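PDB 4LGV: glucose-6-phosphate 1-dehydrogenase from Mycobacterium avium, which catalyses the oxidation of glucose 6-phosphate to 6-phosphogluconolactone, the first step of the oxidative pentose phosphate pathway, probably with NADP as the electron acceptor. Local coordinates for residues L388-Q391 with W396-V399; L354-G359 with N365-E370; Q76-A81 with A95-L100; R49-L54 with E58-P63; V259-A264 with A281-A286. One frame throughout, in Å; residues are numbered along the deposited sequence.

Contact 1: L388-Q391 with W396-V399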
# COMPACT_ATOMS: atom_id res chain seq x y z
N LEU A 388 -18.51 10.63 3.76
CA LEU A 388 -18.65 9.41 2.97
C LEU A 388 -19.99 9.45 2.24
O LEU A 388 -20.73 10.41 2.37
CB LEU A 388 -18.63 8.18 3.88
CG LEU A 388 -17.43 7.99 4.79
CD1 LEU A 388 -17.61 6.69 5.59
CD2 LEU A 388 -16.12 7.94 4.01
N SER A 389 -20.26 8.41 1.46
CA SER A 389 -21.51 8.31 0.71
C SER A 389 -22.23 7.02 1.05
O SER A 389 -21.58 6.02 1.32
CB SER A 389 -21.24 8.41 -0.79
OG SER A 389 -22.46 8.29 -1.48
N ALA A 390 -23.57 7.05 1.01
CA ALA A 390 -24.37 5.91 1.39
C ALA A 390 -25.57 5.76 0.51
O ALA A 390 -26.10 6.74 0.00
CB ALA A 390 -24.84 6.08 2.81
N GLN A 391 -26.00 4.52 0.33
CA GLN A 391 -27.18 4.20 -0.46
C GLN A 391 -28.35 3.83 0.49
O GLN A 391 -28.18 3.02 1.41
CB GLN A 391 -26.92 3.03 -1.40
CG GLN A 391 -28.11 2.73 -2.28
CD GLN A 391 -27.89 1.64 -3.33
OE1 GLN A 391 -26.78 1.33 -3.77
NE2 GLN A 391 -28.99 1.07 -3.77
N TRP A 396 -28.92 8.14 -3.09
CA TRP A 396 -27.53 8.20 -2.58
C TRP A 396 -27.34 9.55 -1.94
O TRP A 396 -27.82 10.55 -2.46
CB TRP A 396 -26.50 7.97 -3.70
CG TRP A 396 -26.62 6.63 -4.30
CD1 TRP A 396 -25.93 5.52 -3.94
CD2 TRP A 396 -27.51 6.23 -5.36
NE1 TRP A 396 -26.34 4.45 -4.70
CE2 TRP A 396 -27.33 4.85 -5.56
CE3 TRP A 396 -28.51 6.90 -6.11
CZ2 TRP A 396 -28.06 4.11 -6.53
CZ3 TRP A 396 -29.27 6.16 -7.08
CH2 TRP A 396 -29.02 4.79 -7.28
N HIS A 397 -26.67 9.59 -0.80
CA HIS A 397 -26.48 10.84 -0.12
C HIS A 397 -25.22 10.89 0.70
O HIS A 397 -24.59 9.89 0.98
CB HIS A 397 -27.67 11.16 0.75
CG HIS A 397 -28.02 10.08 1.73
ND1 HIS A 397 -27.43 10.00 2.97
CD2 HIS A 397 -28.94 9.08 1.68
CE1 HIS A 397 -27.94 8.97 3.64
NE2 HIS A 397 -28.86 8.40 2.88
N ASP A 398 -24.83 12.10 1.03
CA ASP A 398 -23.64 12.31 1.80
C ASP A 398 -23.90 11.91 3.24
O ASP A 398 -24.98 12.07 3.76
CB ASP A 398 -23.18 13.77 1.70
CG ASP A 398 -22.63 14.12 0.34
OD1 ASP A 398 -22.29 13.23 -0.45
OD2 ASP A 398 -22.57 15.30 0.03
N VAL A 399 -22.88 11.36 3.84
CA VAL A 399 -22.91 10.93 5.19
C VAL A 399 -21.80 11.70 5.93
O VAL A 399 -20.64 11.70 5.48
CB VAL A 399 -22.72 9.41 5.18
CG1 VAL A 399 -22.18 8.92 6.47
CG2 VAL A 399 -24.04 8.75 4.91

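Contact 2: L354-G359 with N365-E370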
# COMPACT_ATOMS: atom_id res chain seq x y z
N LEU A 354 -10.00 12.95 -0.73
CA LEU A 354 -9.43 11.66 -1.20
C LEU A 354 -9.61 11.49 -2.68
O LEU A 354 -10.50 12.09 -3.22
CB LEU A 354 -10.07 10.48 -0.53
CG LEU A 354 -9.52 10.18 0.87
CD1 LEU A 354 -10.06 11.16 1.91
CD2 LEU A 354 -9.90 8.78 1.27
N HIS A 355 -8.76 10.70 -3.34
CA HIS A 355 -9.08 10.27 -4.69
C HIS A 355 -10.37 9.46 -4.66
O HIS A 355 -10.70 8.78 -3.63
CB HIS A 355 -7.99 9.32 -5.29
CG HIS A 355 -6.63 9.92 -5.34
ND1 HIS A 355 -6.27 10.83 -6.30
CD2 HIS A 355 -5.55 9.76 -4.54
CE1 HIS A 355 -5.03 11.22 -6.10
NE2 HIS A 355 -4.57 10.59 -5.03
N HIS A 356 -11.06 9.48 -5.78
CA HIS A 356 -12.13 8.48 -6.00
C HIS A 356 -11.57 7.09 -6.02
O HIS A 356 -10.39 6.89 -6.30
CB HIS A 356 -12.91 8.74 -7.29
CG HIS A 356 -13.92 9.85 -7.18
ND1 HIS A 356 -15.06 9.75 -6.41
CD2 HIS A 356 -13.96 11.07 -7.76
CE1 HIS A 356 -15.78 10.87 -6.54
NE2 HIS A 356 -15.11 11.69 -7.33
N VAL A 357 -12.40 6.11 -5.69
CA VAL A 357 -11.98 4.72 -5.94
C VAL A 357 -11.69 4.64 -7.44
O VAL A 357 -12.47 5.10 -8.21
CB VAL A 357 -13.05 3.73 -5.56
CG1 VAL A 357 -12.52 2.33 -5.73
CG2 VAL A 357 -13.47 3.97 -4.12
N PRO A 358 -10.54 4.10 -7.84
CA PRO A 358 -10.21 4.14 -9.27
C PRO A 358 -11.00 3.12 -10.06
O PRO A 358 -11.53 2.14 -9.51
CB PRO A 358 -8.74 3.78 -9.28
CG PRO A 358 -8.52 2.96 -8.02
CD PRO A 358 -9.43 3.58 -7.01
N GLY A 359 -11.12 3.36 -11.35
CA GLY A 359 -11.69 2.38 -12.25
C GLY A 359 -13.19 2.33 -12.32
O GLY A 359 -13.88 3.13 -11.71
N ASN A 365 -23.08 3.68 -10.02
CA ASN A 365 -23.04 3.44 -8.58
C ASN A 365 -21.69 2.95 -8.03
O ASN A 365 -21.63 2.17 -7.06
CB ASN A 365 -24.17 2.47 -8.18
CG ASN A 365 -25.51 2.84 -8.83
OD1 ASN A 365 -25.92 4.01 -8.83
ND2 ASN A 365 -26.21 1.84 -9.37
N ARG A 366 -20.61 3.43 -8.63
CA ARG A 366 -19.28 3.23 -8.07
C ARG A 366 -18.60 4.53 -7.72
O ARG A 366 -17.47 4.53 -7.23
CB ARG A 366 -18.41 2.46 -9.06
CG ARG A 366 -18.85 1.02 -9.23
CD ARG A 366 -18.76 0.19 -7.96
NE ARG A 366 -18.98 -1.22 -8.29
CZ ARG A 366 -18.03 -2.04 -8.73
NH1 ARG A 366 -16.77 -1.60 -8.88
NH2 ARG A 366 -18.35 -3.29 -9.01
N ARG A 367 -19.28 5.65 -7.98
CA ARG A 367 -18.67 6.94 -7.86
C ARG A 367 -19.67 8.00 -7.38
O ARG A 367 -20.54 8.39 -8.12
CB ARG A 367 -18.11 7.32 -9.20
CG ARG A 367 -17.35 8.61 -9.19
CD ARG A 367 -16.54 8.70 -10.45
NE ARG A 367 -16.01 10.06 -10.63
CZ ARG A 367 -14.78 10.35 -11.02
NH1 ARG A 367 -13.89 9.38 -11.26
NH2 ARG A 367 -14.42 11.63 -11.16
N PRO A 368 -19.53 8.48 -6.14
CA PRO A 368 -20.38 9.57 -5.65
C PRO A 368 -20.01 10.88 -6.34
O PRO A 368 -18.96 10.93 -6.96
CB PRO A 368 -20.04 9.66 -4.16
CG PRO A 368 -18.94 8.69 -3.93
CD PRO A 368 -18.43 8.18 -5.22
N PRO A 369 -20.88 11.90 -6.28
CA PRO A 369 -20.63 13.17 -6.99
C PRO A 369 -19.41 13.89 -6.45
O PRO A 369 -18.68 14.51 -7.22
CB PRO A 369 -21.91 13.99 -6.74
CG PRO A 369 -22.70 13.27 -5.70
CD PRO A 369 -22.24 11.84 -5.68
N GLU A 370 -19.13 13.73 -5.15
CA GLU A 370 -17.86 14.20 -4.58
C GLU A 370 -17.14 13.05 -3.86
O GLU A 370 -17.77 12.19 -3.28
CB GLU A 370 -18.11 15.34 -3.60
CG GLU A 370 -18.78 16.59 -4.19
CD GLU A 370 -17.94 17.31 -5.25
OE1 GLU A 370 -16.68 17.18 -5.28
OE2 GLU A 370 -18.56 18.03 -6.08
O HOH W 1 -16.33 14.19 -7.98
O HOH W 2 -15.36 6.64 -6.06

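Contact 3: Q76-A81 with A95-L100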
# COMPACT_ATOMS: atom_id res chain seq x y z
N GLN A 76 -1.29 53.10 41.34
CA GLN A 76 -1.83 53.53 40.04
C GLN A 76 -1.83 52.39 39.01
O GLN A 76 -2.77 52.22 38.24
CB GLN A 76 -1.06 54.71 39.52
CG GLN A 76 -1.37 56.00 40.27
CD GLN A 76 -0.39 57.14 39.96
OE1 GLN A 76 0.84 56.96 39.92
NE2 GLN A 76 -0.93 58.32 39.73
N LEU A 77 -0.80 51.57 39.07
CA LEU A 77 -0.78 50.39 38.23
C LEU A 77 -1.91 49.42 38.56
O LEU A 77 -2.54 48.88 37.67
CB LEU A 77 0.58 49.69 38.33
CG LEU A 77 0.71 48.44 37.48
CD1 LEU A 77 0.65 48.80 36.02
CD2 LEU A 77 1.98 47.70 37.80
N LEU A 78 -2.16 49.21 39.83
CA LEU A 78 -3.26 48.35 40.27
C LEU A 78 -4.62 48.83 39.81
O LEU A 78 -5.46 48.00 39.40
CB LEU A 78 -3.24 48.18 41.78
CG LEU A 78 -2.00 47.43 42.28
CD1 LEU A 78 -2.07 47.35 43.80
CD2 LEU A 78 -1.85 46.03 41.71
N ASP A 79 -4.80 50.14 39.82
CA ASP A 79 -6.02 50.71 39.29
C ASP A 79 -6.12 50.38 37.78
O ASP A 79 -7.17 50.03 37.29
CB ASP A 79 -6.09 52.23 39.47
CG ASP A 79 -6.27 52.64 40.93
OD1 ASP A 79 -6.85 51.87 41.72
OD2 ASP A 79 -5.80 53.77 41.28
N ARG A 80 -5.02 50.53 37.07
CA ARG A 80 -4.99 50.21 35.65
C ARG A 80 -5.35 48.74 35.40
O ARG A 80 -6.11 48.43 34.48
CB ARG A 80 -3.62 50.48 35.06
CG ARG A 80 -3.45 51.92 34.63
CD ARG A 80 -2.05 52.03 34.08
NE ARG A 80 -1.69 53.34 33.59
CZ ARG A 80 -1.64 53.70 32.31
NH1 ARG A 80 -1.96 52.88 31.32
NH2 ARG A 80 -1.27 54.93 32.02
N ALA A 81 -4.77 47.87 36.22
CA ALA A 81 -5.03 46.45 36.10
C ALA A 81 -6.48 46.07 36.37
O ALA A 81 -7.10 45.30 35.65
CB ALA A 81 -4.12 45.70 37.04
N ALA A 95 -11.36 39.34 45.98
CA ALA A 95 -10.39 38.50 46.69
C ALA A 95 -9.34 37.95 45.74
O ALA A 95 -8.16 37.89 46.11
CB ALA A 95 -11.08 37.34 47.43
N VAL A 96 -9.75 37.53 44.55
CA VAL A 96 -8.84 37.02 43.53
C VAL A 96 -7.92 38.13 43.12
O VAL A 96 -6.71 37.91 42.97
CB VAL A 96 -9.60 36.46 42.31
CG1 VAL A 96 -8.65 36.07 41.19
CG2 VAL A 96 -10.45 35.23 42.71
N PHE A 97 -8.48 39.32 42.88
CA PHE A 97 -7.68 40.44 42.43
C PHE A 97 -6.66 40.81 43.50
O PHE A 97 -5.50 41.07 43.18
CB PHE A 97 -8.53 41.67 42.08
CG PHE A 97 -7.72 42.84 41.64
CD1 PHE A 97 -7.34 42.93 40.35
CD2 PHE A 97 -7.25 43.79 42.57
CE1 PHE A 97 -6.53 43.96 39.91
CE2 PHE A 97 -6.42 44.84 42.14
CZ PHE A 97 -6.08 44.92 40.79
N ASP A 98 -7.06 40.77 44.76
CA ASP A 98 -6.14 41.10 45.86
C ASP A 98 -4.96 40.13 45.92
O ASP A 98 -3.85 40.56 46.22
CB ASP A 98 -6.83 41.22 47.24
CG ASP A 98 -7.58 42.54 47.44
OD1 ASP A 98 -7.45 43.46 46.60
OD2 ASP A 98 -8.34 42.66 48.46
N ARG A 99 -5.19 38.86 45.63
CA ARG A 99 -4.06 37.88 45.56
C ARG A 99 -3.11 38.26 44.45
O ARG A 99 -1.92 38.22 44.62
CB ARG A 99 -4.52 36.46 45.33
CG ARG A 99 -5.06 35.77 46.59
CD ARG A 99 -4.93 34.26 46.46
NE ARG A 99 -5.50 33.74 45.22
CZ ARG A 99 -6.77 33.40 45.03
NH1 ARG A 99 -7.66 33.55 45.99
NH2 ARG A 99 -7.15 32.88 43.86
N LEU A 100 -3.65 38.67 43.32
CA LEU A 100 -2.81 39.06 42.20
C LEU A 100 -2.00 40.31 42.59
O LEU A 100 -0.81 40.36 42.34
CB LEU A 100 -3.65 39.32 40.95
CG LEU A 100 -2.94 39.89 39.72
CD1 LEU A 100 -1.77 39.00 39.31
CD2 LEU A 100 -3.94 40.03 38.57

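Contact 4: R49-L54 with E58-P63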
# COMPACT_ATOMS: atom_id res chain seq x y z
N ARG A 49 -5.97 40.48 32.29
CA ARG A 49 -7.03 39.46 32.35
C ARG A 49 -6.50 38.02 32.45
O ARG A 49 -6.96 37.22 33.25
CB ARG A 49 -7.92 39.59 31.11
CG ARG A 49 -9.22 38.82 31.24
CD ARG A 49 -9.85 38.58 29.88
NE ARG A 49 -11.05 37.83 30.04
CZ ARG A 49 -11.96 37.62 29.08
NH1 ARG A 49 -11.78 38.10 27.85
NH2 ARG A 49 -13.04 36.90 29.37
N ALA A 50 -5.49 37.72 31.65
CA ALA A 50 -4.88 36.38 31.66
C ALA A 50 -4.22 36.06 33.01
O ALA A 50 -4.44 34.98 33.54
CB ALA A 50 -3.87 36.28 30.56
N LEU A 51 -3.50 37.04 33.60
CA LEU A 51 -2.95 36.85 34.90
C LEU A 51 -4.03 36.65 35.98
O LEU A 51 -3.93 35.78 36.87
CB LEU A 51 -2.06 38.04 35.28
CG LEU A 51 -0.81 38.20 34.43
CD1 LEU A 51 -0.12 39.52 34.76
CD2 LEU A 51 0.12 37.06 34.67
N TYR A 52 -5.07 37.46 35.89
CA TYR A 52 -6.23 37.35 36.79
C TYR A 52 -6.82 35.95 36.72
O TYR A 52 -7.13 35.33 37.77
CB TYR A 52 -7.29 38.42 36.45
CG TYR A 52 -8.56 38.29 37.22
CD1 TYR A 52 -8.69 38.85 38.48
CD2 TYR A 52 -9.65 37.57 36.70
CE1 TYR A 52 -9.84 38.64 39.24
CE2 TYR A 52 -10.82 37.39 37.44
CZ TYR A 52 -10.90 37.93 38.68
OH TYR A 52 -12.05 37.76 39.40
N ARG A 53 -6.99 35.43 35.50
CA ARG A 53 -7.62 34.09 35.34
C ARG A 53 -6.73 32.98 35.86
O ARG A 53 -7.18 32.02 36.47
CB ARG A 53 -7.99 33.83 33.87
CG ARG A 53 -9.12 34.71 33.36
CD ARG A 53 -9.22 34.69 31.83
NE ARG A 53 -9.47 33.37 31.26
CZ ARG A 53 -10.68 32.86 31.01
NH1 ARG A 53 -11.78 33.53 31.23
NH2 ARG A 53 -10.77 31.65 30.49
N LEU A 54 -5.43 33.14 35.69
CA LEU A 54 -4.49 32.15 36.21
C LEU A 54 -4.54 32.20 37.73
O LEU A 54 -4.52 31.15 38.38
CB LEU A 54 -3.09 32.39 35.68
CG LEU A 54 -2.84 32.10 34.19
CD1 LEU A 54 -1.53 32.75 33.72
CD2 LEU A 54 -2.76 30.62 33.92
N GLU A 58 -5.72 29.37 40.62
CA GLU A 58 -4.64 29.10 41.57
C GLU A 58 -3.36 28.62 40.88
O GLU A 58 -2.61 27.87 41.45
CB GLU A 58 -5.09 28.11 42.64
CG GLU A 58 -6.28 28.62 43.47
CD GLU A 58 -6.85 27.62 44.45
OE1 GLU A 58 -6.53 26.42 44.39
OE2 GLU A 58 -7.66 28.04 45.27
N GLU A 59 -3.10 29.11 39.68
CA GLU A 59 -1.93 28.71 38.92
C GLU A 59 -0.75 29.71 38.99
O GLU A 59 0.32 29.41 38.49
CB GLU A 59 -2.32 28.38 37.47
CG GLU A 59 -3.09 27.07 37.37
CD GLU A 59 -3.72 26.81 35.98
OE1 GLU A 59 -4.01 27.74 35.21
OE2 GLU A 59 -3.94 25.64 35.64
N LEU A 60 -0.93 30.86 39.62
CA LEU A 60 0.19 31.79 39.89
C LEU A 60 0.77 31.50 41.27
O LEU A 60 0.05 31.47 42.27
CB LEU A 60 -0.29 33.24 39.87
CG LEU A 60 -0.80 33.79 38.53
CD1 LEU A 60 -1.17 35.25 38.68
CD2 LEU A 60 0.22 33.65 37.42
N GLU A 61 2.08 31.27 41.33
CA GLU A 61 2.74 30.91 42.60
C GLU A 61 3.97 31.76 42.89
O GLU A 61 4.64 31.50 43.86
CB GLU A 61 3.17 29.43 42.60
CG GLU A 61 2.04 28.42 42.34
CD GLU A 61 2.49 27.04 41.85
OE1 GLU A 61 3.55 26.88 41.19
OE2 GLU A 61 1.71 26.09 42.08
N HIS A 62 4.25 32.76 42.05
CA HIS A 62 5.49 33.48 42.08
C HIS A 62 5.28 35.00 41.87
O HIS A 62 4.29 35.41 41.29
CB HIS A 62 6.45 32.91 41.00
CG HIS A 62 6.85 31.49 41.25
ND1 HIS A 62 6.32 30.43 40.54
CD2 HIS A 62 7.64 30.95 42.20
CE1 HIS A 62 6.81 29.30 41.01
NE2 HIS A 62 7.61 29.58 42.03
N PRO A 63 6.22 35.82 42.33
CA PRO A 63 6.11 37.24 42.12
C PRO A 63 6.17 37.69 40.64
O PRO A 63 6.71 36.99 39.76
CB PRO A 63 7.31 37.79 42.91
CG PRO A 63 7.74 36.67 43.84
CD PRO A 63 7.45 35.45 43.05

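Contact 5: V259-A264 with A281-A286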
# COMPACT_ATOMS: atom_id res chain seq x y z
N VAL A 259 0.29 24.92 11.04
CA VAL A 259 -0.85 24.01 11.02
C VAL A 259 -0.66 22.95 9.91
O VAL A 259 -0.82 21.76 10.15
CB VAL A 259 -2.18 24.73 10.80
CG1 VAL A 259 -3.27 23.77 10.37
CG2 VAL A 259 -2.63 25.39 12.08
N LEU A 260 -0.27 23.42 8.73
CA LEU A 260 0.03 22.51 7.64
C LEU A 260 1.09 21.51 8.06
O LEU A 260 0.96 20.31 7.82
CB LEU A 260 0.47 23.32 6.42
CG LEU A 260 0.97 22.47 5.27
CD1 LEU A 260 -0.14 21.52 4.82
CD2 LEU A 260 1.38 23.34 4.12
N ALA A 261 2.15 21.99 8.69
CA ALA A 261 3.23 21.10 9.09
C ALA A 261 2.79 20.03 10.05
O ALA A 261 3.20 18.87 9.95
CB ALA A 261 4.39 21.88 9.68
N LEU A 262 1.91 20.40 10.98
CA LEU A 262 1.38 19.42 11.92
C LEU A 262 0.60 18.34 11.17
O LEU A 262 0.62 17.19 11.54
CB LEU A 262 0.46 20.08 12.92
CG LEU A 262 1.14 20.88 13.99
CD1 LEU A 262 0.13 21.57 14.90
CD2 LEU A 262 2.04 20.02 14.86
N VAL A 263 -0.14 18.76 10.14
CA VAL A 263 -0.98 17.87 9.37
C VAL A 263 -0.12 16.97 8.50
O VAL A 263 -0.47 15.83 8.28
CB VAL A 263 -1.96 18.69 8.48
CG1 VAL A 263 -2.63 17.81 7.45
CG2 VAL A 263 -3.04 19.31 9.34
N ALA A 264 1.00 17.50 8.02
CA ALA A 264 1.80 16.84 6.98
C ALA A 264 3.06 16.12 7.45
O ALA A 264 3.60 15.27 6.74
CB ALA A 264 2.16 17.83 5.96
N ALA A 281 10.18 21.23 10.69
CA ALA A 281 11.18 21.83 9.85
C ALA A 281 11.38 20.99 8.59
O ALA A 281 11.49 21.53 7.51
CB ALA A 281 12.52 21.99 10.60
N GLU A 282 11.42 19.68 8.73
CA GLU A 282 11.54 18.81 7.55
C GLU A 282 10.47 19.08 6.50
O GLU A 282 10.74 18.90 5.33
CB GLU A 282 11.39 17.33 7.91
CG GLU A 282 12.55 16.75 8.59
CD GLU A 282 12.37 15.25 8.83
OE1 GLU A 282 11.21 14.63 8.60
OE2 GLU A 282 13.41 14.72 9.27
N VAL A 283 9.25 19.36 6.95
CA VAL A 283 8.17 19.63 6.03
C VAL A 283 8.53 20.86 5.22
O VAL A 283 8.45 20.86 4.01
CB VAL A 283 6.84 19.89 6.75
CG1 VAL A 283 5.77 20.38 5.77
CG2 VAL A 283 6.34 18.64 7.44
N PHE A 284 8.89 21.93 5.92
CA PHE A 284 9.11 23.22 5.26
C PHE A 284 10.28 23.11 4.28
O PHE A 284 10.28 23.76 3.22
CB PHE A 284 9.37 24.32 6.31
CG PHE A 284 8.22 24.57 7.24
CD1 PHE A 284 6.91 24.64 6.75
CD2 PHE A 284 8.45 24.75 8.59
CE1 PHE A 284 5.86 24.88 7.61
CE2 PHE A 284 7.39 24.97 9.45
CZ PHE A 284 6.08 25.06 8.96
N ARG A 285 11.27 22.29 4.62
CA ARG A 285 12.46 22.14 3.73
C ARG A 285 12.13 21.48 2.42
O ARG A 285 12.91 21.57 1.50
CB ARG A 285 13.58 21.41 4.45
CG ARG A 285 14.14 22.35 5.51
CD ARG A 285 15.27 21.79 6.32
NE ARG A 285 16.40 21.52 5.44
CZ ARG A 285 17.40 20.70 5.73
NH1 ARG A 285 17.40 20.01 6.85
NH2 ARG A 285 18.38 20.56 4.85
N ALA A 286 10.99 20.83 2.32
CA ALA A 286 10.58 20.17 1.10
C ALA A 286 9.54 21.00 0.37
O ALA A 286 8.96 20.53 -0.63
CB ALA A 286 9.99 18.77 1.41

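Contact 1: L388-Q391 with W396-V399
The carbonyl O of Leu388 takes the shortest polar bond of this pair of strands, from Val399 N at 2.8 Å. A second approach to the same oxygen is a CA-H...O contact from Asp398 CA. The return bond runs from Leu388 N to Val399 O at 2.9 Å and is nearly straight. Ala390 and His397 form the other hydrogen-bonded pair. Their two N-O distances, Ala390 N to His397 O and His397 N to Ala390 O, are both 3.0 Å. Ser389 with Asp398 and Gln391 with Trp396 are the non-hydrogen-bonded pairs.

On one face the side chains of Gln391 and Trp396 lie side by side and point the same way. With chi1 at -177° Gln391 turns CG away from its backbone N, and the extended chain follows the indole, with CG 3.5 Å from Trp396 NE1. Amide and ring planes are 54° apart. Gln391 NE2 bonds to Gly393 O. Ser389 OG, on the same face, bonds to Tyr205 OH of the second subunit, whose ring also meets Trp396. On the other face Ala390 CB presses on Val399 CG2 at 3.5 Å, tighter than usual for two carbons. The His397 ring lies near Ala390 O, which sits over one ring face toward the rim.

This is an antiparallel beta hairpin of strands 383-392 and 395-404, at the edge of the large mixed sheet of the C-terminal domain. That sheet is used in subunit association in this enzyme family, and here the hairpin touches the second subunit.

Contact 2: L354-G359 with N365-E370
His356 and Arg367 make the main contact, a stack of two flat groups. The guanidinium lies over one face of the imidazole, with centres 4.0 Å apart and planes at 26°. His356 CD2 sits over the middle of the guanidinium, 3.4 Å from Arg367 CZ. Arg367 NE lies over the imidazole face toward its rim. The arginine reaches there because its chain is stretched out from CG to NE. The two side chains cross at about a right angle.

Apolar contacts add to the stack. Arg367 CG makes a CH-pi contact 3.9 Å from the centroid of the His356 ring. Pro368 CD lies 3.9 Å from His356 ND1, and these two side chains slide past each other in opposite directions.

A carbonyl oxygen also comes close to the ring. Pro368 O lies 3.2 Å from the ring carbon His356 CE1, placed obliquely to the ring.

Water meets both ring nitrogens. One water, in the ring plane at the edge, is 2.9 Å from His356 NE2. Its link to Pro369 O measures 2.5 Å, suspiciously short, so the exact geometry there is doubtful. The other water is 3.1 Å from His356 ND1; it accepts from Val357 N and donates to Arg366 O.

Pro368 packs on Tyr205 of the second subunit, and Val357 packs on Phe208 of the second subunit and Trp328 of the third subunit. Apart from Leu354, which ends strand 347-354, both segments lie in the loop to strand 373-379, its neighbour in the mixed sheet. Leu354 packs on Ile222 of strand 222-230, which flanks strand 347-354 on its other side.

Contact 3: Q76-A81 with A95-L100
The Phe97 ring meets two residues of 76-81, Leu78 and Ala81, both at an oblique angle to its plane. Its CZ lies 3.4 Å from the backbone O of Leu78 and 4.4 Å from Leu78 CB. Its CE1 lies 4.1 Å from Ala81 CB and equally near the carbonyl carbon of Ala81. The far end of the ring thus does the touching. A chi1 of 179° directs the Phe97 ring toward helix 74-87. The backbones stay well apart: the nearest CA atoms, those of Ala81 and Phe97, are 9.1 Å from each other. One long aromatic side chain bridges that distance, and the small Ala81 leaves room for it.

The side-chain contacts are apolar; the ring also meets backbone carbonyl atoms of Leu78 and Ala81. Phe97 also packs on Arg82 and Ile85, further along helix 74-87. Leu78 rests on Leu104 of strand 104-108, while Ala81 rests on Phe48 of helix 41-56.

Helices 74-87 and 94-103 together make up the connection between the adjacent parallel strands 64-68 and 104-108, a beta-alpha-beta crossover of the Rossmann-type NAD-binding domain.

Contact 4: R49-L54 with E58-P63
The backbone bond from Glu59 N to Leu54 O is the hydrogen bond across this contact. It is 2.8 Å long, with an N-H...O angle of 166°. Glu58 is the first residue to leave helical angles. Its positive phi of 62°, with two bonds back into the last turn, makes a Schellman motif.

The apolar contacts centre on Leu60. Its CG and CD2 both lie 3.9 Å from Leu54 CB, and the two side chains cross at about a right angle. Leu60 CD2 is also 4.4 Å from Leu51 CD2. The other methyl, CD1, approaches the backbone O of Leu51 at 3.3 Å. The first torsion of Leu60 (chi1 -65°) brings its branch back to the last helical turns as the chain leaves them.

A mixed contact lies beside these. Glu59 runs across the side chain of Leu54 at about a right angle and brings OE1 to 3.4 Å from Leu54 CD2. The same oxygen forms a salt bridge with Arg57 NE, which gives the carboxylate a charged partner next to the leucine methyl.

The contact closes helix 41-56 and starts the loop to strand 64-68 of the parallel sheet. Leu51 faces that sheet through Leu33 and Ile35 of strand 32-36. Leu60 packs on Leu100 and Arg103 of helix 94-103. Glu59 packs on Tyr421 of helix 413-424, so the loop touches both helix 94-103 and helix 413-424.

Contact 5: V259-A264 with A281-A286
Ala261 is the first residue of 259-264 to make close contact with 281-286. Its CB points toward the other helix and meets two side chains. Phe284 CZ is the nearer, at 3.7 Å, and CE1 follows at 3.9 Å. The ring approaches this methyl obliquely. The end of the Phe284 side chain comes closer to Ala261 than its base. The CB atoms of Ala261 and Val283 are 4.3 Å apart. Here the backbones are also nearest, with 6.0 Å between the CA atoms of Ala261 and Val283. The small side chain of Ala261 allows this close approach.

One turn on, Ala264 also points its CB toward 281-286, where it meets Val283 CG1 at 4.4 Å. Val283 CG2 rests against the backbone of both alanines, 4.0 Å from Ala261 O and 4.1 Å from Ala264 C. The valine thus spans one helical turn, and the contact is wholly apolar in its side chains.

Helix 246-264 lies against the mixed sheet, where Val259 and Val263 pack on Val350 of strand 347-354. Helix 273-284 lies beyond it, and Phe284 reaches Glu439 and Thr440 of helix 434-449.

How the contacts relate
Along the chain the order is contact 4, contact 3, contact 5, contact 2 and contact 1. Contacts 3 and 4 belong to the NAD-binding domain, with centres about 11 Å apart. Val96 and Leu100 meet Tyr52 and Leu60, which packs helix 94-103 on helix 41-56 and on the loop that follows it. The other three share the mixed sheet of the C-terminal domain. Contact 1 is in it, contact 2 in the loop between two of its strands, and contact 5 has helix 246-264 packed on strand 347-354. Contacts 1 and 2 touch, centres about 12 Å apart, and both reach the second subunit. Contacts 2 and 3 are about 61 Å apart between centres, from subunit interface to coenzyme domain.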